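Local structure of CalS11 (Micromonospora echinospora, 3TOS) at residues R102-D114 against S160-Y174. The protein binds S-adenosyl-L-homocysteine, the spent methyl donor, and is probably an O-methyltransferase of calicheamicin biosynthesis. Sequence-based numbering, arbitrary orientation.
Sequences RIVGFDTFTGFPD and SVLVEGDVRETVPRY. With SAH (S-adenosyl-L-homocysteine), chain O.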
ATOM      1  N   ARG B 102     -23.248  10.981 -22.917  1.00  9.78           N
ATOM      2  CA  ARG B 102     -23.611  10.783 -24.308  1.00  9.99           C
ATOM      3  C   ARG B 102     -22.586   9.881 -24.997  1.00  9.36           C
ATOM      4  O   ARG B 102     -21.379   9.975 -24.743  1.00  9.98           O
ATOM      5  CB  ARG B 102     -23.646  12.148 -25.024  1.00 11.48           C
ATOM      6  CG  ARG B 102     -24.208  12.085 -26.481  1.00 11.65           C
ATOM      7  CD  ARG B 102     -24.426  13.518 -27.036  1.00 11.30           C
ATOM      8  NE  ARG B 102     -25.640  14.138 -26.500  1.00 12.29           N
ATOM      9  CZ  ARG B 102     -25.940  15.418 -26.685  1.00 12.62           C
ATOM     10  NH1 ARG B 102     -25.066  16.211 -27.321  1.00 13.47           N
ATOM     11  NH2 ARG B 102     -27.102  15.926 -26.201  1.00 14.27           N
ATOM     12  N   ILE B 103     -23.084   9.057 -25.935  1.00  9.64           N
ATOM     13  CA  ILE B 103     -22.226   8.251 -26.822  1.00  9.47           C
ATOM     14  C   ILE B 103     -22.388   8.794 -28.214  1.00  9.52           C
ATOM     15  O   ILE B 103     -23.500   8.866 -28.717  1.00 11.13           O
ATOM     16  CB  ILE B 103     -22.655   6.751 -26.830  1.00  9.34           C
ATOM     17  CG1 ILE B 103     -22.377   6.148 -25.449  1.00 10.36           C
ATOM     18  CG2 ILE B 103     -21.871   5.990 -27.934  1.00 12.63           C
ATOM     19  CD1 ILE B 103     -23.106   4.811 -25.208  1.00 10.03           C
ATOM     20  N   VAL B 104     -21.296   9.226 -28.838  1.00  9.89           N
ATOM     21  CA  VAL B 104     -21.374   9.921 -30.142  1.00  8.26           C
ATOM     22  C   VAL B 104     -20.490   9.145 -31.098  1.00  7.25           C
ATOM     23  O   VAL B 104     -19.284   8.979 -30.847  1.00  9.74           O
ATOM     24  CB  VAL B 104     -20.907  11.411 -30.082  1.00  9.24           C
ATOM     25  CG1 VAL B 104     -21.272  12.099 -31.334  1.00 11.07           C
ATOM     26  CG2 VAL B 104     -21.557  12.093 -28.846  1.00 10.72           C
ATOM     27  N   GLY B 105     -21.094   8.633 -32.163  1.00  7.97           N
ATOM     28  CA  GLY B 105     -20.341   7.863 -33.159  1.00  9.64           C
ATOM     29  C   GLY B 105     -20.286   8.606 -34.472  1.00  8.77           C
ATOM     30  O   GLY B 105     -21.284   9.036 -34.992  1.00 10.41           O
ATOM     31  N   PHE B 106     -19.084   8.790 -35.000  1.00  7.89           N
ATOM     32  CA  PHE B 106     -18.891   9.528 -36.256  1.00  7.70           C
ATOM     33  C   PHE B 106     -18.408   8.582 -37.338  1.00  8.75           C
ATOM     34  O   PHE B 106     -17.437   7.823 -37.137  1.00  9.21           O
ATOM     35  CB  PHE B 106     -17.802  10.644 -36.122  1.00  8.41           C
ATOM     36  CG  PHE B 106     -18.102  11.700 -35.107  1.00  9.59           C
ATOM     37  CD1 PHE B 106     -17.831  11.490 -33.746  1.00  9.48           C
ATOM     38  CD2 PHE B 106     -18.597  12.956 -35.506  1.00 10.56           C
ATOM     39  CE1 PHE B 106     -18.094  12.526 -32.789  1.00  9.26           C
ATOM     40  CE2 PHE B 106     -18.876  13.960 -34.548  1.00  9.75           C
ATOM     41  CZ  PHE B 106     -18.632  13.743 -33.209  1.00  9.77           C
ATOM     42  N   ASP B 107     -19.021   8.643 -38.516  1.00  9.04           N
ATOM     43  CA  ASP B 107     -18.528   7.872 -39.655  1.00  8.53           C
ATOM     44  C   ASP B 107     -19.165   8.464 -40.904  1.00 10.55           C
ATOM     45  O   ASP B 107     -20.225   9.106 -40.815  1.00  9.90           O
ATOM     46  CB  ASP B 107     -18.969   6.376 -39.514  1.00 10.08           C
ATOM     47  CG  ASP B 107     -18.071   5.424 -40.241  1.00 10.81           C
ATOM     48  OD1 ASP B 107     -17.901   5.535 -41.492  1.00 12.77           O
ATOM     49  OD2 ASP B 107     -17.530   4.535 -39.582  1.00 11.04           O
ATOM     50  N   THR B 108     -18.594   8.227 -42.074  1.00 10.60           N
ATOM     51  CA  THR B 108     -19.297   8.492 -43.322  1.00 10.57           C
ATOM     52  C   THR B 108     -20.432   7.485 -43.499  1.00 10.14           C
ATOM     53  O   THR B 108     -21.468   7.801 -44.117  1.00 11.54           O
ATOM     54  CB  THR B 108     -18.379   8.292 -44.537  1.00 11.45           C
ATOM     55  OG1 THR B 108     -17.849   6.974 -44.457  1.00 10.86           O
ATOM     56  CG2 THR B 108     -17.209   9.308 -44.569  1.00 11.80           C
ATOM     57  N   PHE B 109     -20.230   6.283 -42.932  1.00  8.79           N
ATOM     58  CA  PHE B 109     -21.057   5.083 -43.187  1.00  9.46           C
ATOM     59  C   PHE B 109     -21.008   4.655 -44.628  1.00 10.04           C
ATOM     60  O   PHE B 109     -21.739   3.763 -45.022  1.00 13.05           O
ATOM     61  CB  PHE B 109     -22.478   5.220 -42.614  1.00 11.18           C
ATOM     62  CG  PHE B 109     -22.489   5.393 -41.127  1.00 10.48           C
ATOM     63  CD1 PHE B 109     -22.343   4.266 -40.297  1.00 10.75           C
ATOM     64  CD2 PHE B 109     -22.608   6.683 -40.548  1.00 11.01           C
ATOM     65  CE1 PHE B 109     -22.363   4.414 -38.903  1.00 11.83           C
ATOM     66  CE2 PHE B 109     -22.637   6.846 -39.166  1.00 12.06           C
ATOM     67  CZ  PHE B 109     -22.476   5.716 -38.339  1.00 11.56           C
ATOM     68  N   THR B 110     -20.086   5.241 -45.395  1.00  9.80           N
ATOM     69  CA  THR B 110     -19.876   4.828 -46.795  1.00 10.96           C
ATOM     70  C   THR B 110     -18.418   4.465 -47.018  1.00 10.96           C
ATOM     71  O   THR B 110     -17.910   4.441 -48.159  1.00 13.11           O
ATOM     72  CB  THR B 110     -20.286   5.952 -47.781  1.00 13.05           C
ATOM     73  OG1 THR B 110     -19.547   7.135 -47.479  1.00 14.96           O
ATOM     74  CG2 THR B 110     -21.753   6.287 -47.626  1.00 15.09           C
ATOM     75  N   GLY B 111     -17.718   4.169 -45.939  1.00 10.97           N
ATOM     76  CA  GLY B 111     -16.333   3.747 -46.109  1.00 10.61           C
ATOM     77  C   GLY B 111     -15.347   4.883 -46.181  1.00 10.65           C
ATOM     78  O   GLY B 111     -15.722   6.058 -46.130  1.00 11.73           O
ATOM     79  N   PHE B 112     -14.075   4.561 -46.340  1.00 10.60           N
ATOM     80  CA  PHE B 112     -13.087   5.640 -46.425  1.00 11.20           C
ATOM     81  C   PHE B 112     -13.446   6.659 -47.509  1.00 12.45           C
ATOM     82  O   PHE B 112     -13.729   6.275 -48.646  1.00 11.79           O
ATOM     83  CB  PHE B 112     -11.698   5.065 -46.819  1.00 10.64           C
ATOM     84  CG  PHE B 112     -11.065   4.161 -45.813  1.00  9.32           C
ATOM     85  CD1 PHE B 112     -11.205   4.339 -44.448  1.00  8.94           C
ATOM     86  CD2 PHE B 112     -10.214   3.149 -46.269  1.00 11.02           C
ATOM     87  CE1 PHE B 112     -10.591   3.482 -43.540  1.00 10.41           C
ATOM     88  CE2 PHE B 112      -9.565   2.293 -45.354  1.00 10.67           C
ATOM     89  CZ  PHE B 112      -9.753   2.467 -43.990  1.00  9.80           C
ATOM     90  N   PRO B 113     -13.434   7.974 -47.209  0.62 13.48           N
ATOM     91  CA  PRO B 113     -13.841   8.930 -48.265  0.62 14.94           C
ATOM     92  C   PRO B 113     -12.718   9.337 -49.230  0.62 16.97           C
ATOM     93  O   PRO B 113     -12.992   9.795 -50.353  0.62 17.96           O
ATOM     94  CB  PRO B 113     -14.284  10.163 -47.466  0.62 14.24           C
ATOM     95  CG  PRO B 113     -13.377  10.106 -46.244  0.62 14.01           C
ATOM     96  CD  PRO B 113     -13.248   8.636 -45.894  0.62 13.65           C
ATOM     97  N   ASP B 114     -11.472   9.201 -48.761  0.62 17.00           N
ATOM     98  CA  ASP B 114     -10.269   9.400 -49.575  0.62 17.73           C
ATOM     99  C   ASP B 114      -9.166   8.735 -48.801  0.62 16.80           C
ATOM    100  O   ASP B 114      -9.366   8.414 -47.602  0.62 17.34           O
ATOM    101  CB  ASP B 114      -9.954  10.890 -49.739  0.62 19.00           C
ATOM    102  CG  ASP B 114     -10.087  11.662 -48.453  0.62 20.90           C
ATOM    103  OD1 ASP B 114      -9.466  11.343 -47.415  0.62 21.34           O
ATOM    104  OD2 ASP B 114     -10.880  12.583 -48.458  0.62 21.86           O
ATOM    105  N   SER B 160     -27.568   8.759 -27.403  0.50 11.31           N
ATOM    106  CA  SER B 160     -26.738   8.133 -28.432  0.50 12.44           C
ATOM    107  C   SER B 160     -26.940   8.860 -29.748  0.50 12.76           C
ATOM    108  O   SER B 160     -28.099   8.971 -30.240  0.50 12.29           O
ATOM    109  CB  SER B 160     -27.110   6.657 -28.646  0.50 13.21           C
ATOM    110  OG  SER B 160     -26.890   5.874 -27.494  0.50 15.22           O
ATOM    111  N   VAL B 161     -25.851   9.379 -30.318  1.00 13.66           N
ATOM    112  CA  VAL B 161     -25.986  10.204 -31.489  1.00 12.17           C
ATOM    113  C   VAL B 161     -25.057   9.658 -32.554  1.00 11.73           C
ATOM    114  O   VAL B 161     -23.858   9.436 -32.312  1.00 11.99           O
ATOM    115  CB  VAL B 161     -25.543  11.632 -31.138  1.00 10.71           C
ATOM    116  CG1 VAL B 161     -25.451  12.493 -32.394  1.00 12.21           C
ATOM    117  CG2 VAL B 161     -26.536  12.217 -30.121  1.00 12.67           C
ATOM    118  N   LEU B 162     -25.591   9.402 -33.739  1.00 10.91           N
ATOM    119  CA  LEU B 162     -24.778   9.049 -34.876  1.00  9.02           C
ATOM    120  C   LEU B 162     -24.602  10.284 -35.755  1.00 10.10           C
ATOM    121  O   LEU B 162     -25.599  10.921 -36.186  1.00 13.26           O
ATOM    122  CB  LEU B 162     -25.476   7.949 -35.658  1.00 10.76           C
ATOM    123  CG  LEU B 162     -25.681   6.693 -34.841  1.00 10.86           C
ATOM    124  CD1 LEU B 162     -26.408   5.653 -35.739  1.00 12.64           C
ATOM    125  CD2 LEU B 162     -24.388   6.090 -34.258  1.00 10.97           C
ATOM    126  N   VAL B 163     -23.357  10.607 -36.045  1.00 10.06           N
ATOM    127  CA  VAL B 163     -23.090  11.806 -36.844  1.00  9.77           C
ATOM    128  C   VAL B 163     -22.520  11.359 -38.177  1.00 10.77           C
ATOM    129  O   VAL B 163     -21.427  10.783 -38.229  1.00 10.81           O
ATOM    130  CB  VAL B 163     -22.128  12.758 -36.140  1.00 10.18           C
ATOM    131  CG1 VAL B 163     -21.920  14.013 -36.982  1.00 10.93           C
ATOM    132  CG2 VAL B 163     -22.665  13.138 -34.752  1.00  9.61           C
ATOM    133  N   GLU B 164     -23.271  11.601 -39.238  1.00 11.50           N
ATOM    134  CA  GLU B 164     -22.885  11.052 -40.580  1.00 12.21           C
ATOM    135  C   GLU B 164     -22.135  12.082 -41.388  1.00 12.23           C
ATOM    136  O   GLU B 164     -22.616  13.233 -41.535  1.00 13.53           O
ATOM    137  CB  GLU B 164     -24.132  10.638 -41.374  1.00 14.83           C
ATOM    138  CG  GLU B 164     -25.019   9.677 -40.606  1.00 17.47           C
ATOM    139  CD  GLU B 164     -26.269   9.301 -41.380  1.00 20.78           C
ATOM    140  OE1 GLU B 164     -26.138   8.977 -42.604  1.00 22.19           O
ATOM    141  OE2 GLU B 164     -27.378   9.304 -40.736  1.00 21.22           O
ATOM    142  N   GLY B 165     -20.996  11.659 -41.936  1.00  9.89           N
ATOM    143  CA  GLY B 165     -20.196  12.468 -42.844  1.00 10.41           C
ATOM    144  C   GLY B 165     -18.709  12.380 -42.544  1.00 10.84           C
ATOM    145  O   GLY B 165     -18.260  11.562 -41.725  1.00 11.36           O
ATOM    146  N   ASP B 166     -17.918  13.216 -43.236  1.00 10.81           N
ATOM    147  CA  ASP B 166     -16.463  13.211 -43.054  1.00 10.28           C
ATOM    148  C   ASP B 166     -16.105  13.932 -41.779  1.00  9.93           C
ATOM    149  O   ASP B 166     -16.501  15.090 -41.599  1.00 10.28           O
ATOM    150  CB  ASP B 166     -15.886  13.925 -44.262  1.00 11.02           C
ATOM    151  CG  ASP B 166     -14.409  13.870 -44.320  1.00 14.31           C
ATOM    152  OD1 ASP B 166     -13.720  13.760 -43.293  1.00 12.08           O
ATOM    153  OD2 ASP B 166     -13.898  13.866 -45.443  1.00 20.46           O
ATOM    154  N   VAL B 167     -15.391  13.252 -40.873  1.00  9.10           N
ATOM    155  CA  VAL B 167     -15.005  13.828 -39.547  1.00 10.36           C
ATOM    156  C   VAL B 167     -14.274  15.134 -39.654  1.00 11.28           C
ATOM    157  O   VAL B 167     -14.317  15.949 -38.706  1.00 11.13           O
ATOM    158  CB  VAL B 167     -14.207  12.858 -38.629  1.00  8.99           C
ATOM    159  CG1 VAL B 167     -15.098  11.649 -38.179  1.00 10.88           C
ATOM    160  CG2 VAL B 167     -12.913  12.399 -39.286  1.00  9.94           C
ATOM    161  N   ARG B 168     -13.586  15.378 -40.755  1.00 10.92           N
ATOM    162  CA  ARG B 168     -12.899  16.673 -40.930  1.00 11.76           C
ATOM    163  C   ARG B 168     -13.870  17.843 -40.830  1.00 11.51           C
ATOM    164  O   ARG B 168     -13.509  18.947 -40.368  1.00 12.20           O
ATOM    165  CB  ARG B 168     -12.129  16.722 -42.253  1.00 12.56           C
ATOM    166  CG  ARG B 168     -10.961  15.749 -42.229  1.00 16.65           C
ATOM    167  CD  ARG B 168     -10.258  15.620 -43.563  1.00 21.81           C
ATOM    168  NE  ARG B 168     -11.006  14.711 -44.400  1.00 24.26           N
ATOM    169  CZ  ARG B 168     -10.494  14.038 -45.421  1.00 21.86           C
ATOM    170  NH1 ARG B 168      -9.202  14.134 -45.740  1.00 22.44           N
ATOM    171  NH2 ARG B 168     -11.281  13.256 -46.105  1.00 21.59           N
ATOM    172  N   GLU B 169     -15.115  17.586 -41.234  1.00 11.11           N
ATOM    173  CA  GLU B 169     -16.189  18.617 -41.134  1.00 11.09           C
ATOM    174  C   GLU B 169     -17.096  18.404 -39.926  1.00 10.34           C
ATOM    175  O   GLU B 169     -17.507  19.369 -39.225  1.00 12.55           O
ATOM    176  CB  GLU B 169     -17.010  18.635 -42.432  1.00 14.09           C
ATOM    177  CG  GLU B 169     -16.311  19.327 -43.600  1.00 19.81           C
ATOM    178  CD  GLU B 169     -15.018  18.639 -44.167  0.33 21.79           C
ATOM    179  OE1 GLU B 169     -15.054  17.493 -44.700  0.53 23.08           O
ATOM    180  OE2 GLU B 169     -13.952  19.304 -44.137  0.50 22.49           O
ATOM    181  N   THR B 170     -17.477  17.136 -39.701  1.00 10.22           N
ATOM    182  CA  THR B 170     -18.566  16.877 -38.756  1.00 10.57           C
ATOM    183  C   THR B 170     -18.090  16.966 -37.310  1.00  9.78           C
ATOM    184  O   THR B 170     -18.893  17.246 -36.443  1.00 10.86           O
ATOM    185  CB  THR B 170     -19.179  15.496 -38.970  1.00 10.05           C
ATOM    186  OG1 THR B 170     -18.174  14.510 -38.748  1.00 11.39           O
ATOM    187  CG2 THR B 170     -19.732  15.334 -40.386  1.00 10.01           C
ATOM    188  N   VAL B 171     -16.795  16.701 -37.017  1.00  9.79           N
ATOM    189  CA  VAL B 171     -16.329  16.781 -35.619  1.00 10.03           C
ATOM    190  C   VAL B 171     -16.222  18.231 -35.152  1.00  9.02           C
ATOM    191  O   VAL B 171     -16.783  18.590 -34.142  1.00  9.94           O
ATOM    192  CB  VAL B 171     -15.029  15.931 -35.340  1.00  9.56           C
ATOM    193  CG1 VAL B 171     -14.458  16.241 -33.914  1.00 10.91           C
ATOM    194  CG2 VAL B 171     -15.401  14.428 -35.447  1.00  9.40           C
ATOM    195  N   PRO B 172     -15.582  19.127 -35.960  1.00  9.77           N
ATOM    196  CA  PRO B 172     -15.626  20.566 -35.591  1.00 10.25           C
ATOM    197  C   PRO B 172     -17.063  21.110 -35.487  1.00 10.88           C
ATOM    198  O   PRO B 172     -17.335  21.901 -34.587  1.00 10.92           O
ATOM    199  CB  PRO B 172     -14.878  21.219 -36.768  1.00  9.81           C
ATOM    200  CG  PRO B 172     -13.820  20.136 -37.112  1.00 10.74           C
ATOM    201  CD  PRO B 172     -14.644  18.872 -37.066  1.00 10.60           C
ATOM    202  N   ARG B 173     -17.962  20.680 -36.374  0.58 10.85           N
ATOM    203  CA  ARG B 173     -19.345  21.149 -36.350  0.58 11.68           C
ATOM    204  C   ARG B 173     -20.055  20.694 -35.076  0.58 11.80           C
ATOM    205  O   ARG B 173     -20.736  21.499 -34.408  0.58 12.35           O
ATOM    206  CB  ARG B 173     -20.081  20.668 -37.624  0.58 12.81           C
ATOM    207  CG  ARG B 173     -21.591  21.027 -37.655  0.58 15.77           C
ATOM    208  CD  ARG B 173     -22.287  20.491 -38.943  0.58 20.22           C
ATOM    209  NE  ARG B 173     -21.593  20.992 -40.131  0.58 24.09           N
ATOM    210  CZ  ARG B 173     -20.946  20.263 -41.061  0.58 26.27           C
ATOM    211  NH1 ARG B 173     -20.331  20.909 -42.046  0.58 26.36           N
ATOM    212  NH2 ARG B 173     -20.898  18.917 -41.030  0.58 26.27           N
ATOM    213  N   TYR B 174     -19.911  19.406 -34.744  1.00 11.09           N
ATOM    214  CA  TYR B 174     -20.517  18.854 -33.519  1.00 10.22           C
ATOM    215  C   TYR B 174     -20.032  19.634 -32.309  1.00 10.03           C
ATOM    216  O   TYR B 174     -20.798  20.031 -31.435  1.00 10.40           O
ATOM    217  CB  TYR B 174     -20.191  17.337 -33.364  1.00  9.53           C
ATOM    218  CG  TYR B 174     -20.810  16.789 -32.087  1.00  9.58           C
ATOM    219  CD1 TYR B 174     -22.058  16.288 -32.072  1.00  9.89           C
ATOM    220  CD2 TYR B 174     -20.142  16.954 -30.866  1.00 10.10           C
ATOM    221  CE1 TYR B 174     -22.607  15.803 -30.888  1.00 11.30           C
ATOM    222  CE2 TYR B 174     -20.661  16.566 -29.677  1.00 10.14           C
ATOM    223  CZ  TYR B 174     -21.916  15.983 -29.682  1.00 10.78           C
ATOM    224  OH  TYR B 174     -22.489  15.631 -28.493  1.00 11.41           O
TER
HETATM  225  N   SAH O 258     -14.959   0.702 -34.840  1.00  9.79           N
HETATM  226  CA  SAH O 258     -15.400  -0.270 -35.893  1.00 10.23           C
HETATM  227  CB  SAH O 258     -14.437  -0.356 -37.065  1.00  9.20           C
HETATM  228  CG  SAH O 258     -14.361   0.966 -37.856  1.00  9.29           C
HETATM  229  SD  SAH O 258     -13.642   0.664 -39.457  1.00 10.34           S
HETATM  230  C   SAH O 258     -15.482  -1.634 -35.210  1.00 12.03           C
HETATM  231  O   SAH O 258     -15.874  -2.650 -35.860  1.00 12.30           O
HETATM  232  OXT SAH O 258     -15.283  -1.754 -33.994  1.00 11.85           O
HETATM  233  C5' SAH O 258     -13.038   2.289 -39.943  1.00  9.70           C
HETATM  234  C4' SAH O 258     -14.166   3.359 -40.135  1.00  9.00           C
HETATM  235  O4' SAH O 258     -13.555   4.653 -40.228  1.00  9.67           O
HETATM  236  C3' SAH O 258     -14.881   3.117 -41.472  1.00  9.51           C
HETATM  237  O3' SAH O 258     -16.280   2.816 -41.244  1.00 10.19           O
HETATM  238  C2' SAH O 258     -14.640   4.415 -42.223  1.00 10.52           C
HETATM  239  O2' SAH O 258     -15.734   4.853 -43.055  1.00 11.26           O
HETATM  240  C1' SAH O 258     -14.372   5.413 -41.072  1.00  9.10           C
HETATM  241  N9  SAH O 258     -13.607   6.600 -41.527  1.00  9.50           N
HETATM  242  C8  SAH O 258     -12.337   6.642 -42.009  1.00 11.22           C
HETATM  243  N7  SAH O 258     -12.100   7.932 -42.359  1.00 10.20           N
HETATM  244  C5  SAH O 258     -13.192   8.688 -42.122  1.00  9.83           C
HETATM  245  C6  SAH O 258     -13.530  10.106 -42.287  1.00  9.24           C
HETATM  246  N6  SAH O 258     -12.644  10.954 -42.857  1.00 12.05           N
HETATM  247  N1  SAH O 258     -14.769  10.483 -41.883  1.00 10.83           N
HETATM  248  C2  SAH O 258     -15.656   9.605 -41.326  1.00 10.60           C
HETATM  249  N3  SAH O 258     -15.441   8.276 -41.208  1.00 10.02           N
HETATM  250  C4  SAH O 258     -14.183   7.821 -41.547  1.00  9.51           C
HETATM  251  O   HOH W   1     -24.266   8.043 -44.388  1.00 26.95           O
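The F106 ring takes V171 CG2 over one face in a CH-pi contact, 3.6 Å from CG2 to the ring centroid, while Y174 CB lies in plane at its edge. F106 in turn directs an edge at the face of Y174, an offset edge-to-face pair with planes at 85°. V104 CG1 sits over one face of the Y174 ring, and the Y174 hydroxyl accepts a hydrogen bond from R102 NH1 (2.9 Å) exactly in the guanidinium plane; N178 is a second partner of that nitrogen. With CG anti to its carbonyl carbon (chi1 -61°), F106 lies alongside V163, CD2 3.6 Å from V163 CB. Helix 167-177 thus packs on the F106 and V104 face of the sheet, where strands 103-107 and 160-164 run parallel, joined by regular backbone bonds such as V163 N to G105 O.

At the C-terminal ends of the two strands, the chain grips the cofactor product in the manner of a Rossmann-like methyltransferase. D107 holds both ribose hydroxyls, OD1 taking SAH O2' and OD2 taking SAH O3' (2.7 Å). The adenine is read along its edge: D166 OD1 accepts from SAH N6 at 3.0 Å, and V167 N donates to SAH N1 at 3.0 Å. The D166 carboxylate also N-caps the helix through R168 N and is clasped side-on by R168 NE and NH2. The R168 guanidinium forms a salt bridge with E194 and also faces D114, modelled in two conformers, a link doubtful in detail. Shortened to an alanine, D166 would be likely to leave adenine N6 without this acceptor, the helix start uncapped and the R168 guanidinium freer to turn. By fixing the carboxylate, R168 probably keeps OD1 set for N6 beside the V167 bond to N1, consistent with adenine recognition.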